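Local coordinates for mitochondrial ubiquitin ligase activator of NFKB 1 (Homo sapiens, PDB 6M2D), which acts as an E3 ubiquitin ligase of the mitochondrial outer membrane, the chain here being its zinc-binding RING domain, at residues Lys15-Leu20 / Thr49-Leu54. Sequence-based numbering, arbitrary orientation.
Sequences KSCVFL and TRVIPL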
ATOM      1  N   LYS A  15       0.985  -7.217   3.325  1.00 15.12           N
ATOM      2  CA  LYS A  15       0.778  -5.782   3.454  1.00 15.19           C
ATOM      3  C   LYS A  15       1.683  -5.209   4.541  1.00 17.03           C
ATOM      4  O   LYS A  15       1.851  -5.796   5.610  1.00 17.13           O
ATOM      5  CB  LYS A  15      -0.687  -5.489   3.778  1.00 17.05           C
ATOM      6  CG  LYS A  15      -1.693  -6.078   2.784  1.00 15.97           C
ATOM      7  CD  LYS A  15      -3.119  -5.875   3.279  1.00 18.31           C
ATOM      8  CE  LYS A  15      -4.142  -6.423   2.286  1.00 22.72           C
ATOM      9  NZ  LYS A  15      -5.540  -6.061   2.644  1.00 25.42           N
ATOM     10  N   SER A  16       2.263  -4.055   4.266  1.00 15.17           N
ATOM     11  CA  SER A  16       3.264  -3.516   5.176  1.00 14.00           C
ATOM     12  C   SER A  16       3.268  -1.996   5.236  1.00 18.26           C
ATOM     13  O   SER A  16       4.037  -1.439   6.023  1.00 16.76           O
ATOM     14  CB  SER A  16       4.659  -4.046   4.778  1.00 14.35           C
ATOM     15  OG  SER A  16       5.193  -3.342   3.663  1.00 16.97           O
ATOM     16  N   CYS A  17       2.411  -1.314   4.473  1.00 15.80           N
ATOM     17  CA  CYS A  17       2.402   0.135   4.353  1.00 16.07           C
ATOM     18  C   CYS A  17       1.035   0.687   4.728  1.00 17.41           C
ATOM     19  O   CYS A  17      -0.001   0.064   4.469  1.00 18.62           O
ATOM     20  CB  CYS A  17       2.721   0.571   2.913  1.00 16.66           C
ATOM     21  SG  CYS A  17       4.320   0.050   2.282  1.00 18.66           S
ATOM     22  N   VAL A  18       1.036   1.869   5.336  1.00 15.54           N
ATOM     23  CA  VAL A  18      -0.159   2.696   5.473  1.00 16.90           C
ATOM     24  C   VAL A  18      -0.016   3.871   4.519  1.00 18.88           C
ATOM     25  O   VAL A  18       0.998   4.580   4.545  1.00 15.90           O
ATOM     26  CB  VAL A  18      -0.361   3.197   6.915  1.00 17.91           C
ATOM     27  CG1 VAL A  18      -1.697   3.942   7.024  1.00 21.79           C
ATOM     28  CG2 VAL A  18      -0.292   2.044   7.907  1.00 16.39           C
ATOM     29  N   PHE A  19      -1.030   4.086   3.686  1.00 19.14           N
ATOM     30  CA  PHE A  19      -1.031   5.196   2.746  1.00 20.54           C
ATOM     31  C   PHE A  19      -1.767   6.377   3.372  1.00 22.73           C
ATOM     32  O   PHE A  19      -2.863   6.216   3.913  1.00 23.68           O
ATOM     33  CB  PHE A  19      -1.692   4.789   1.423  1.00 20.46           C
ATOM     34  CG  PHE A  19      -0.870   3.834   0.591  1.00 18.85           C
ATOM     35  CD1 PHE A  19       0.499   3.741   0.760  1.00 17.25           C
ATOM     36  CD2 PHE A  19      -1.474   3.034  -0.362  1.00 17.50           C
ATOM     37  CE1 PHE A  19       1.255   2.863  -0.000  1.00 19.10           C
ATOM     38  CE2 PHE A  19      -0.726   2.153  -1.126  1.00 14.69           C
ATOM     39  CZ  PHE A  19       0.642   2.066  -0.946  1.00 15.59           C
ATOM     40  N   LEU A  20      -1.155   7.554   3.306  1.00 24.28           N
ATOM     41  CA  LEU A  20      -1.767   8.797   3.754  1.00 25.68           C
ATOM     42  C   LEU A  20      -2.076   9.659   2.536  1.00 26.34           C
ATOM     43  O   LEU A  20      -1.255   9.754   1.621  1.00 27.14           O
ATOM     44  CB  LEU A  20      -0.827   9.537   4.715  1.00 25.59           C
ATOM     45  CG  LEU A  20      -0.468   8.770   5.986  1.00 22.66           C
ATOM     46  CD1 LEU A  20       0.203   9.695   6.994  1.00 23.84           C
ATOM     47  CD2 LEU A  20      -1.719   8.144   6.578  1.00 25.59           C
ATOM     48  N   THR A  49       0.146  10.806  -0.554  1.00 20.66           N
ATOM     49  CA  THR A  49       1.058  11.887  -0.197  1.00 28.79           C
ATOM     50  C   THR A  49       2.224  11.397   0.659  1.00 26.64           C
ATOM     51  O   THR A  49       3.307  11.992   0.629  1.00 27.54           O
ATOM     52  CB  THR A  49       0.303  12.995   0.540  1.00 29.07           C
ATOM     53  OG1 THR A  49      -0.526  12.409   1.548  1.00 37.34           O
ATOM     54  CG2 THR A  49      -0.577  13.781  -0.421  1.00 25.13           C
ATOM     55  N   ARG A  50       2.035  10.319   1.409  1.00 24.76           N
ATOM     56  CA  ARG A  50       3.072   9.840   2.310  1.00 25.27           C
ATOM     57  C   ARG A  50       2.828   8.369   2.613  1.00 25.23           C
ATOM     58  O   ARG A  50       1.679   7.924   2.687  1.00 19.41           O
ATOM     59  CB  ARG A  50       3.085  10.669   3.599  1.00 26.97           C
ATOM     60  CG  ARG A  50       4.067  10.192   4.630  1.00 27.82           C
ATOM     61  CD  ARG A  50       4.814  11.340   5.287  1.00 30.04           C
ATOM     62  NE  ARG A  50       5.704  10.796   6.300  1.00 28.74           N
ATOM     63  CZ  ARG A  50       5.518  10.932   7.607  1.00 24.67           C
ATOM     64  NH1 ARG A  50       4.479  11.620   8.066  1.00 23.39           N
ATOM     65  NH2 ARG A  50       6.375  10.375   8.451  1.00 25.94           N
ATOM     66  N   VAL A  51       3.917   7.617   2.783  1.00 21.36           N
ATOM     67  CA  VAL A  51       3.848   6.219   3.196  1.00 20.33           C
ATOM     68  C   VAL A  51       4.468   6.091   4.579  1.00 25.22           C
ATOM     69  O   VAL A  51       5.556   6.622   4.831  1.00 21.93           O
ATOM     70  CB  VAL A  51       4.559   5.290   2.198  1.00 20.53           C
ATOM     71  CG1 VAL A  51       4.542   3.868   2.710  1.00 20.33           C
ATOM     72  CG2 VAL A  51       3.867   5.357   0.860  1.00 24.71           C
ATOM     73  N   ILE A  52       3.780   5.388   5.473  1.00 20.57           N
ATOM     74  CA  ILE A  52       4.366   5.059   6.771  1.00 20.04           C
ATOM     75  C   ILE A  52       4.241   3.559   7.014  1.00 15.67           C
ATOM     76  O   ILE A  52       3.307   2.921   6.503  1.00 18.23           O
ATOM     77  CB  ILE A  52       3.724   5.877   7.899  1.00 21.49           C
ATOM     78  CG1 ILE A  52       2.270   5.487   8.094  1.00 20.16           C
ATOM     79  CG2 ILE A  52       3.840   7.381   7.616  1.00 25.49           C
ATOM     80  CD1 ILE A  52       1.623   6.251   9.210  1.00 20.93           C
ATOM     81  N   PRO A  53       5.160   2.953   7.763  1.00 15.29           N
ATOM     82  CA  PRO A  53       5.091   1.505   7.984  1.00 15.31           C
ATOM     83  C   PRO A  53       3.898   1.104   8.829  1.00 19.51           C
ATOM     84  O   PRO A  53       3.534   1.773   9.799  1.00 18.35           O
ATOM     85  CB  PRO A  53       6.406   1.193   8.708  1.00 18.29           C
ATOM     86  CG  PRO A  53       6.751   2.488   9.398  1.00 19.40           C
ATOM     87  CD  PRO A  53       6.341   3.552   8.412  1.00 16.50           C
ATOM     88  N   LEU A  54       3.299  -0.023   8.454  1.00 16.33           N
ATOM     89  CA  LEU A  54       2.299  -0.641   9.312  1.00 16.51           C
ATOM     90  C   LEU A  54       2.910  -1.066  10.640  1.00 18.73           C
ATOM     91  O   LEU A  54       2.264  -0.965  11.690  1.00 16.50           O
ATOM     92  CB  LEU A  54       1.679  -1.836   8.602  1.00 17.92           C
ATOM     93  CG  LEU A  54       0.764  -2.658   9.486  1.00 22.13           C
ATOM     94  CD1 LEU A  54      -0.517  -1.886   9.735  1.00 22.42           C
ATOM     95  CD2 LEU A  54       0.493  -3.971   8.801  1.00 24.97           C
TER
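V18 and I52 form the central hydrogen-bonded pair of a two-stranded antiparallel ribbon, in which strands 17-20 and 50-53 run at 151° to each other. The amide N of V18 donates to I52 O at 2.8 Å, and I52 N returns a bond to V18 O at 3.0 Å, both nearly straight at hydrogen. L54 N extends the ladder to S16 O, approaching from above that carbonyl's plane. At the far end L20 N bonds R50 O, while L20 O turns to T49 and R50 together, a classic beta bulge. T49 grips this oxygen twice: its backbone N comes in nearly along the C=O axis, and OG1, placed between backbone N and carbonyl carbon (chi1 47°), reaches L20 O at 2.8 Å from above the carbonyl plane; R50 N adds only a weak bond.

One face of the ribbon carries F19 and V51 side by side. The two methyls of V51 divide the work: CG2 lies obliquely against the F19 ring, 3.7 Å from CE1, whereas CG1, anti to the backbone N (chi1 176°), meets C17 CB at 3.8 Å and also touches SG. An alanine in place of V51 would remove both branches and is likely to leave the F19 ring and C17 without their cross-strand apolar neighbour. On the other face V18 CB packs on I52 CG1 at 3.7 Å, with L20 CD1 more loosely against I52 CD1.

F19 also leans on P42 and I48, its side chain about 5 Å from a zinc ion, and V51 touches Y32 of helix 29-34. This small antiparallel ribbon, packed beside the helix and zinc sites, belongs to the RING finger fold, here pairing the segment before C22 with the tail following C44.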